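Local coordinates for OsmC family protein (Rhodothermus marinus, PDB 5CML) that probably hydrolyses carboxyl esters through its serine esterase domain, the part described here, which in the whole protein is joined to an OsmC domain, at residues A[35-48]-A[58-70]. Numbering follows the deposited sequence.
Sequences AHCFTCSKNLKAVT and GYAVLRFDFTGLG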
ATOM      1  N   ALA A  35      -2.135  -2.054  -1.411  1.00 20.79           N
ATOM      2  CA  ALA A  35      -2.557  -2.131  -0.013  1.00 20.12           C
ATOM      3  C   ALA A  35      -2.775  -0.725   0.502  1.00 21.16           C
ATOM      4  O   ALA A  35      -1.859   0.077   0.490  1.00 21.81           O
ATOM      5  CB  ALA A  35      -1.533  -2.828   0.806  1.00 21.69           C
ATOM      6  N   HIS A  36      -3.982  -0.417   0.948  1.00 20.45           N
ATOM      7  CA  HIS A  36      -4.315   0.976   1.222  1.00 21.26           C
ATOM      8  C   HIS A  36      -5.210   1.145   2.438  1.00 21.26           C
ATOM      9  O   HIS A  36      -5.843   0.182   2.910  1.00 21.94           O
ATOM     10  CB  HIS A  36      -5.011   1.578   0.006  1.00 22.42           C
ATOM     11  CG  HIS A  36      -6.377   1.029  -0.197  1.00 24.15           C
ATOM     12  ND1 HIS A  36      -7.491   1.578   0.399  1.00 25.85           N
ATOM     13  CD2 HIS A  36      -6.809  -0.062  -0.877  1.00 24.40           C
ATOM     14  CE1 HIS A  36      -8.552   0.857   0.076  1.00 25.59           C
ATOM     15  NE2 HIS A  36      -8.163  -0.144  -0.692  1.00 24.93           N
ATOM     16  N   CYS A  37      -5.304   2.389   2.906  1.00 22.01           N
ATOM     17  CA  CYS A  37      -6.132   2.716   4.061  1.00 22.21           C
ATOM     18  C   CYS A  37      -7.205   3.744   3.709  1.00 25.19           C
ATOM     19  O   CYS A  37      -7.679   4.463   4.581  1.00 25.28           O
ATOM     20  CB  CYS A  37      -5.258   3.235   5.205  1.00 24.11           C
ATOM     21  SG  CYS A  37      -4.057   1.970   5.795  1.00 24.90           S
ATOM     22  N   PHE A  38      -7.602   3.813   2.437  1.00 24.92           N
ATOM     23  CA  PHE A  38      -8.567   4.841   2.028  1.00 26.02           C
ATOM     24  C   PHE A  38      -9.968   4.528   2.530  1.00 29.32           C
ATOM     25  O   PHE A  38     -10.833   5.387   2.515  1.00 29.76           O
ATOM     26  CB  PHE A  38      -8.584   5.005   0.519  1.00 25.43           C
ATOM     27  CG  PHE A  38      -7.341   5.607  -0.013  1.00 24.50           C
ATOM     28  CD1 PHE A  38      -7.027   6.925   0.272  1.00 25.73           C
ATOM     29  CD2 PHE A  38      -6.467   4.865  -0.775  1.00 24.23           C
ATOM     30  CE1 PHE A  38      -5.864   7.490  -0.210  1.00 26.68           C
ATOM     31  CE2 PHE A  38      -5.296   5.422  -1.250  1.00 23.88           C
ATOM     32  CZ  PHE A  38      -5.001   6.730  -0.976  1.00 25.65           C
ATOM     33  N   THR A  39     -10.174   3.306   3.002  1.00 29.55           N
ATOM     34  CA  THR A  39     -11.449   2.922   3.595  1.00 33.79           C
ATOM     35  C   THR A  39     -11.755   3.735   4.862  1.00 33.57           C
ATOM     36  O   THR A  39     -12.901   3.788   5.297  1.00 36.64           O
ATOM     37  CB  THR A  39     -11.457   1.420   3.905  1.00 37.69           C
ATOM     38  OG1 THR A  39     -10.820   0.727   2.826  1.00 39.73           O
ATOM     39  CG2 THR A  39     -12.861   0.909   4.041  1.00 39.30           C
ATOM     40  N   CYS A  40     -10.733   4.381   5.424  1.00 30.79           N
ATOM     41  CA  CYS A  40     -10.882   5.318   6.551  1.00 30.78           C
ATOM     42  C   CYS A  40     -11.683   6.566   6.194  1.00 31.19           C
ATOM     43  O   CYS A  40     -12.196   7.249   7.080  1.00 30.68           O
ATOM     44  CB  CYS A  40      -9.495   5.764   7.083  1.00 29.44           C
ATOM     45  SG  CYS A  40      -8.601   4.432   7.905  1.00 32.13           S
ATOM     46  N   SER A  41     -11.771   6.872   4.905  1.00 33.22           N
ATOM     47  CA  SER A  41     -12.520   8.043   4.436  1.00 37.20           C
ATOM     48  C   SER A  41     -14.021   7.806   4.383  1.00 40.46           C
ATOM     49  O   SER A  41     -14.493   6.700   4.601  1.00 41.16           O
ATOM     50  CB  SER A  41     -12.050   8.458   3.044  1.00 40.46           C
ATOM     51  OG  SER A  41     -10.707   8.861   3.060  1.00 41.30           O
ATOM     52  N   LYS A  42     -14.762   8.862   4.060  1.00 44.33           N
ATOM     53  CA  LYS A  42     -16.212   8.779   3.934  1.00 48.63           C
ATOM     54  C   LYS A  42     -16.638   7.976   2.703  1.00 47.77           C
ATOM     55  O   LYS A  42     -17.767   7.491   2.629  1.00 50.07           O
ATOM     56  CB  LYS A  42     -16.809  10.185   3.876  1.00 54.08           C
ATOM     57  CG  LYS A  42     -16.397  10.989   2.646  1.00 58.74           C
ATOM     58  CD  LYS A  42     -16.550  12.495   2.885  1.00 62.00           C
ATOM     59  CE  LYS A  42     -15.417  13.034   3.762  1.00 63.67           C
ATOM     60  NZ  LYS A  42     -15.389  14.521   3.811  1.00 64.40           N
ATOM     61  N   ASN A  43     -15.735   7.840   1.738  1.00 44.32           N
ATOM     62  CA  ASN A  43     -16.021   7.078   0.524  1.00 41.22           C
ATOM     63  C   ASN A  43     -14.734   6.481  -0.031  1.00 39.60           C
ATOM     64  O   ASN A  43     -13.651   6.722   0.506  1.00 39.75           O
ATOM     65  CB  ASN A  43     -16.699   7.971  -0.521  1.00 41.45           C
ATOM     66  CG  ASN A  43     -15.835   9.143  -0.940  1.00 41.83           C
ATOM     67  OD1 ASN A  43     -14.667   8.978  -1.290  1.00 41.12           O
ATOM     68  ND2 ASN A  43     -16.410  10.342  -0.913  1.00 42.71           N
ATOM     69  N   LEU A  44     -14.852   5.714  -1.107  1.00 36.46           N
ATOM     70  CA  LEU A  44     -13.695   5.077  -1.718  1.00 36.32           C
ATOM     71  C   LEU A  44     -13.276   5.773  -2.993  1.00 33.42           C
ATOM     72  O   LEU A  44     -12.626   5.163  -3.844  1.00 32.71           O
ATOM     73  CB  LEU A  44     -13.988   3.608  -2.017  1.00 40.44           C
ATOM     74  CG  LEU A  44     -14.147   2.742  -0.779  1.00 41.94           C
ATOM     75  CD1 LEU A  44     -14.720   1.398  -1.187  1.00 43.55           C
ATOM     76  CD2 LEU A  44     -12.805   2.586  -0.069  1.00 42.60           C
ATOM     77  N   LYS A  45     -13.636   7.045  -3.133  1.00 32.25           N
ATOM     78  CA  LYS A  45     -13.348   7.746  -4.368  1.00 32.51           C
ATOM     79  C   LYS A  45     -11.838   7.823  -4.630  1.00 29.23           C
ATOM     80  O   LYS A  45     -11.413   7.730  -5.772  1.00 31.59           O
ATOM     81  CB  LYS A  45     -13.971   9.144  -4.350  1.00 38.83           C
ATOM     82  CG  LYS A  45     -13.805   9.911  -5.650  1.00 43.47           C
ATOM     83  CD  LYS A  45     -14.591  11.216  -5.648  1.00 47.12           C
ATOM     84  CE  LYS A  45     -14.606  11.854  -7.029  1.00 49.71           C
ATOM     85  NZ  LYS A  45     -15.262  13.197  -7.018  1.00 51.35           N
ATOM     86  N   ALA A  46     -11.017   7.952  -3.588  1.00 28.51           N
ATOM     87  CA  ALA A  46      -9.582   8.085  -3.810  1.00 26.56           C
ATOM     88  C   ALA A  46      -8.997   6.811  -4.390  1.00 24.95           C
ATOM     89  O   ALA A  46      -8.254   6.853  -5.379  1.00 22.46           O
ATOM     90  CB  ALA A  46      -8.852   8.468  -2.506  1.00 25.89           C
ATOM     91  N   VAL A  47      -9.307   5.668  -3.788  1.00 26.82           N
ATOM     92  CA  VAL A  47      -8.676   4.444  -4.253  1.00 26.03           C
ATOM     93  C   VAL A  47      -9.201   4.032  -5.634  1.00 25.13           C
ATOM     94  O   VAL A  47      -8.428   3.540  -6.459  1.00 27.02           O
ATOM     95  CB  VAL A  47      -8.843   3.292  -3.242  1.00 26.15           C
ATOM     96  CG1 VAL A  47     -10.282   2.758  -3.196  1.00 28.02           C
ATOM     97  CG2 VAL A  47      -7.841   2.181  -3.551  1.00 29.82           C
ATOM     98  N   THR A  48     -10.478   4.266  -5.920  1.00 26.71           N
ATOM     99  CA  THR A  48     -11.001   3.894  -7.236  1.00 26.74           C
ATOM    100  C   THR A  48     -10.495   4.853  -8.321  1.00 25.74           C
ATOM    101  O   THR A  48     -10.268   4.443  -9.454  1.00 27.02           O
ATOM    102  CB  THR A  48     -12.540   3.827  -7.263  1.00 30.42           C
ATOM    103  OG1 THR A  48     -13.101   5.072  -6.861  1.00 33.31           O
ATOM    104  CG2 THR A  48     -13.058   2.718  -6.343  1.00 32.34           C
ATOM    105  N   GLY A  58      -3.281   0.279 -18.691  1.00 25.43           N
ATOM    106  CA  GLY A  58      -3.127  -1.130 -19.004  1.00 24.79           C
ATOM    107  C   GLY A  58      -2.785  -2.040 -17.838  1.00 22.59           C
ATOM    108  O   GLY A  58      -2.557  -3.237 -18.029  1.00 24.12           O
ATOM    109  N   TYR A  59      -2.742  -1.489 -16.629  1.00 22.59           N
ATOM    110  CA  TYR A  59      -2.469  -2.306 -15.442  1.00 21.68           C
ATOM    111  C   TYR A  59      -3.716  -3.007 -14.942  1.00 22.20           C
ATOM    112  O   TYR A  59      -4.833  -2.518 -15.129  1.00 23.63           O
ATOM    113  CB  TYR A  59      -1.929  -1.448 -14.295  1.00 20.61           C
ATOM    114  CG  TYR A  59      -0.590  -0.811 -14.517  1.00 21.91           C
ATOM    115  CD1 TYR A  59      -0.476   0.402 -15.178  1.00 21.97           C
ATOM    116  CD2 TYR A  59       0.562  -1.390 -13.997  1.00 24.00           C
ATOM    117  CE1 TYR A  59       0.758   1.008 -15.343  1.00 22.72           C
ATOM    118  CE2 TYR A  59       1.799  -0.804 -14.157  1.00 23.67           C
ATOM    119  CZ  TYR A  59       1.891   0.404 -14.837  1.00 22.81           C
ATOM    120  OH  TYR A  59       3.111   1.002 -15.015  1.00 24.96           O
ATOM    121  N   ALA A  60      -3.520  -4.153 -14.289  1.00 21.96           N
ATOM    122  CA  ALA A  60      -4.551  -4.720 -13.442  1.00 21.39           C
ATOM    123  C   ALA A  60      -4.163  -4.414 -12.018  1.00 21.88           C
ATOM    124  O   ALA A  60      -2.982  -4.462 -11.686  1.00 22.44           O
ATOM    125  CB  ALA A  60      -4.703  -6.248 -13.671  1.00 22.52           C
ATOM    126  N   VAL A  61      -5.150  -4.126 -11.180  1.00 21.23           N
ATOM    127  CA  VAL A  61      -4.888  -3.683  -9.803  1.00 21.39           C
ATOM    128  C   VAL A  61      -5.725  -4.481  -8.805  1.00 20.20           C
ATOM    129  O   VAL A  61      -6.963  -4.488  -8.894  1.00 22.82           O
ATOM    130  CB  VAL A  61      -5.210  -2.171  -9.617  1.00 22.37           C
ATOM    131  CG1 VAL A  61      -4.857  -1.729  -8.212  1.00 22.50           C
ATOM    132  CG2 VAL A  61      -4.456  -1.287 -10.615  1.00 23.81           C
ATOM    133  N   LEU A  62      -5.052  -5.149  -7.868  1.00 20.12           N
ATOM    134  CA  LEU A  62      -5.734  -5.809  -6.757  1.00 19.84           C
ATOM    135  C   LEU A  62      -5.705  -4.859  -5.562  1.00 21.84           C
ATOM    136  O   LEU A  62      -4.654  -4.623  -4.952  1.00 22.89           O
ATOM    137  CB  LEU A  62      -5.082  -7.145  -6.402  1.00 20.74           C
ATOM    138  CG  LEU A  62      -5.796  -7.967  -5.318  1.00 23.05           C
ATOM    139  CD1 LEU A  62      -7.158  -8.477  -5.818  1.00 25.26           C
ATOM    140  CD2 LEU A  62      -4.947  -9.133  -4.885  1.00 24.42           C
ATOM    141  N   ARG A  63      -6.870  -4.329  -5.226  1.00 20.94           N
ATOM    142  CA  ARG A  63      -7.007  -3.440  -4.087  1.00 23.39           C
ATOM    143  C   ARG A  63      -7.238  -4.253  -2.843  1.00 22.85           C
ATOM    144  O   ARG A  63      -8.201  -5.019  -2.752  1.00 24.60           O
ATOM    145  CB  ARG A  63      -8.162  -2.479  -4.300  1.00 23.96           C
ATOM    146  CG  ARG A  63      -7.905  -1.480  -5.382  1.00 26.65           C
ATOM    147  CD  ARG A  63      -9.036  -0.524  -5.494  1.00 30.55           C
ATOM    148  NE  ARG A  63     -10.104  -1.002  -6.372  1.00 32.86           N
ATOM    149  CZ  ARG A  63     -11.387  -1.056  -6.036  1.00 33.71           C
ATOM    150  NH1 ARG A  63     -11.786  -0.727  -4.803  1.00 33.66           N
ATOM    151  NH2 ARG A  63     -12.272  -1.466  -6.938  1.00 34.55           N
ATOM    152  N   PHE A  64      -6.333  -4.092  -1.888  1.00 22.61           N
ATOM    153  CA  PHE A  64      -6.421  -4.807  -0.637  1.00 25.20           C
ATOM    154  C   PHE A  64      -6.629  -3.800   0.474  1.00 24.56           C
ATOM    155  O   PHE A  64      -5.796  -2.922   0.688  1.00 23.26           O
ATOM    156  CB  PHE A  64      -5.163  -5.629  -0.400  1.00 28.98           C
ATOM    157  CG  PHE A  64      -5.178  -6.374   0.887  1.00 34.96           C
ATOM    158  CD1 PHE A  64      -5.787  -7.613   0.969  1.00 40.21           C
ATOM    159  CD2 PHE A  64      -4.604  -5.830   2.025  1.00 39.14           C
ATOM    160  CE1 PHE A  64      -5.809  -8.308   2.156  1.00 42.12           C
ATOM    161  CE2 PHE A  64      -4.623  -6.526   3.223  1.00 41.76           C
ATOM    162  CZ  PHE A  64      -5.229  -7.760   3.285  1.00 43.16           C
ATOM    163  N   ASP A  65      -7.759  -3.925   1.154  1.00 25.21           N
ATOM    164  CA  ASP A  65      -8.119  -3.020   2.238  1.00 26.21           C
ATOM    165  C   ASP A  65      -7.360  -3.367   3.510  1.00 25.05           C
ATOM    166  O   ASP A  65      -7.697  -4.322   4.221  1.00 26.16           O
ATOM    167  CB  ASP A  65      -9.624  -3.090   2.486  1.00 28.66           C
ATOM    168  CG  ASP A  65     -10.047  -2.338   3.719  1.00 32.10           C
ATOM    169  OD1 ASP A  65      -9.346  -1.380   4.121  1.00 31.90           O
ATOM    170  OD2 ASP A  65     -11.093  -2.710   4.286  1.00 35.16           O
ATOM    171  N   PHE A  66      -6.348  -2.561   3.802  1.00 23.60           N
ATOM    172  CA  PHE A  66      -5.446  -2.834   4.912  1.00 26.93           C
ATOM    173  C   PHE A  66      -6.130  -2.616   6.255  1.00 28.07           C
ATOM    174  O   PHE A  66      -5.678  -3.123   7.279  1.00 29.84           O
ATOM    175  CB  PHE A  66      -4.206  -1.940   4.774  1.00 30.38           C
ATOM    176  CG  PHE A  66      -3.089  -2.310   5.688  1.00 35.76           C
ATOM    177  CD1 PHE A  66      -2.185  -3.300   5.338  1.00 37.26           C
ATOM    178  CD2 PHE A  66      -2.949  -1.675   6.908  1.00 39.26           C
ATOM    179  CE1 PHE A  66      -1.137  -3.650   6.217  1.00 38.19           C
ATOM    180  CE2 PHE A  66      -1.909  -2.013   7.771  1.00 40.35           C
ATOM    181  CZ  PHE A  66      -1.006  -2.998   7.415  1.00 40.68           C
ATOM    182  N   THR A  67      -7.220  -1.853   6.256  1.00 29.60           N
ATOM    183  CA  THR A  67      -7.887  -1.492   7.500  1.00 31.50           C
ATOM    184  C   THR A  67      -8.791  -2.584   8.042  1.00 34.60           C
ATOM    185  O   THR A  67      -9.136  -2.565   9.218  1.00 37.23           O
ATOM    186  CB  THR A  67      -8.767  -0.251   7.335  1.00 31.07           C
ATOM    187  OG1 THR A  67      -9.935  -0.628   6.600  1.00 33.11           O
ATOM    188  CG2 THR A  67      -8.025   0.883   6.621  1.00 29.61           C
ATOM    189  N   GLY A  68      -9.200  -3.520   7.185  1.00 34.59           N
ATOM    190  CA  GLY A  68     -10.174  -4.528   7.580  1.00 38.15           C
ATOM    191  C   GLY A  68     -11.595  -3.995   7.758  1.00 40.94           C
ATOM    192  O   GLY A  68     -12.500  -4.739   8.141  1.00 42.44           O
ATOM    193  N   LEU A  69     -11.806  -2.713   7.476  1.00 42.38           N
ATOM    194  CA  LEU A  69     -13.132  -2.113   7.633  1.00 45.13           C
ATOM    195  C   LEU A  69     -14.109  -2.609   6.571  1.00 50.31           C
ATOM    196  O   LEU A  69     -15.325  -2.497   6.740  1.00 52.34           O
ATOM    197  CB  LEU A  69     -13.042  -0.583   7.574  1.00 44.19           C
ATOM    198  CG  LEU A  69     -12.272   0.100   8.706  1.00 43.95           C
ATOM    199  CD1 LEU A  69     -12.072   1.602   8.402  1.00 44.76           C
ATOM    200  CD2 LEU A  69     -12.992  -0.106  10.039  1.00 44.23           C
ATOM    201  N   GLY A  70     -13.583  -3.158   5.482  1.00 54.38           N
ATOM    202  CA  GLY A  70     -14.415  -3.607   4.381  1.00 58.14           C
ATOM    203  C   GLY A  70     -15.101  -2.446   3.690  1.00 61.60           C
ATOM    204  O   GLY A  70     -15.816  -2.636   2.705  1.00 64.20           O
TER
HETATM  205  O   HOH W   1     -10.656  -1.195  -2.086  1.00 30.51           O
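Two backbone bonds join His36 to the end of strand 59-65 and the residue after it: its N donates to Phe64 O (3.1 Å), and its O accepts from Phe66 N (2.9 Å). Asp65, at the end of strand 59-65, reaches the 3-10 turn 38-40 through its carboxylate: Thr39 OG1 gives a weak bond to Asp65 OD1 (2.9 Å), the two side chains crossing at about a right angle. That oxygen also takes the hydroxyl of Thr67 on its syn lone pair and, from above the carboxylate plane, Thr67 N, an Asx turn; OD2 accepts from Gly70 N. With CG anti to the backbone N (chi1 172°), Asp65 carries its carboxylate into this turn. Replacing Asp65 by an alanine removes the carboxylate and is likely to leave Thr67 N, Gly70 N and the hydroxyls of Thr39 and Thr67 without this acceptor, so the turn could shift. A water links His36 NE2 to Arg63 NH1, while ND1 accepts from Phe38 N in the ring plane. Val47 CG2 sits 3.6 Å above the centre of the imidazole and also touches Arg63 CD (3.5 Å); Thr48 CG2 lies over one face of the guanidinium, whose NE is salt-bridged to Asp21. Farther along, Thr67 CG2 packs against Cys37 CA and Cys40 SG, Cys37 SG meets the Phe66 ring obliquely, and the side chains of Thr39 and Leu69 slide past each other in opposite directions, CG2 of Thr39 touching CB of Leu69. Strand 30-36, helix 45-56 and strand 59-65 form a beta-alpha-beta crossover of the alpha/beta-hydrolase sheet; strand 30-36 runs between 59-65 and 104-108, and Cys37 N hydrogen-bonds to His108 ND1, within what is probably the nucleophile elbow.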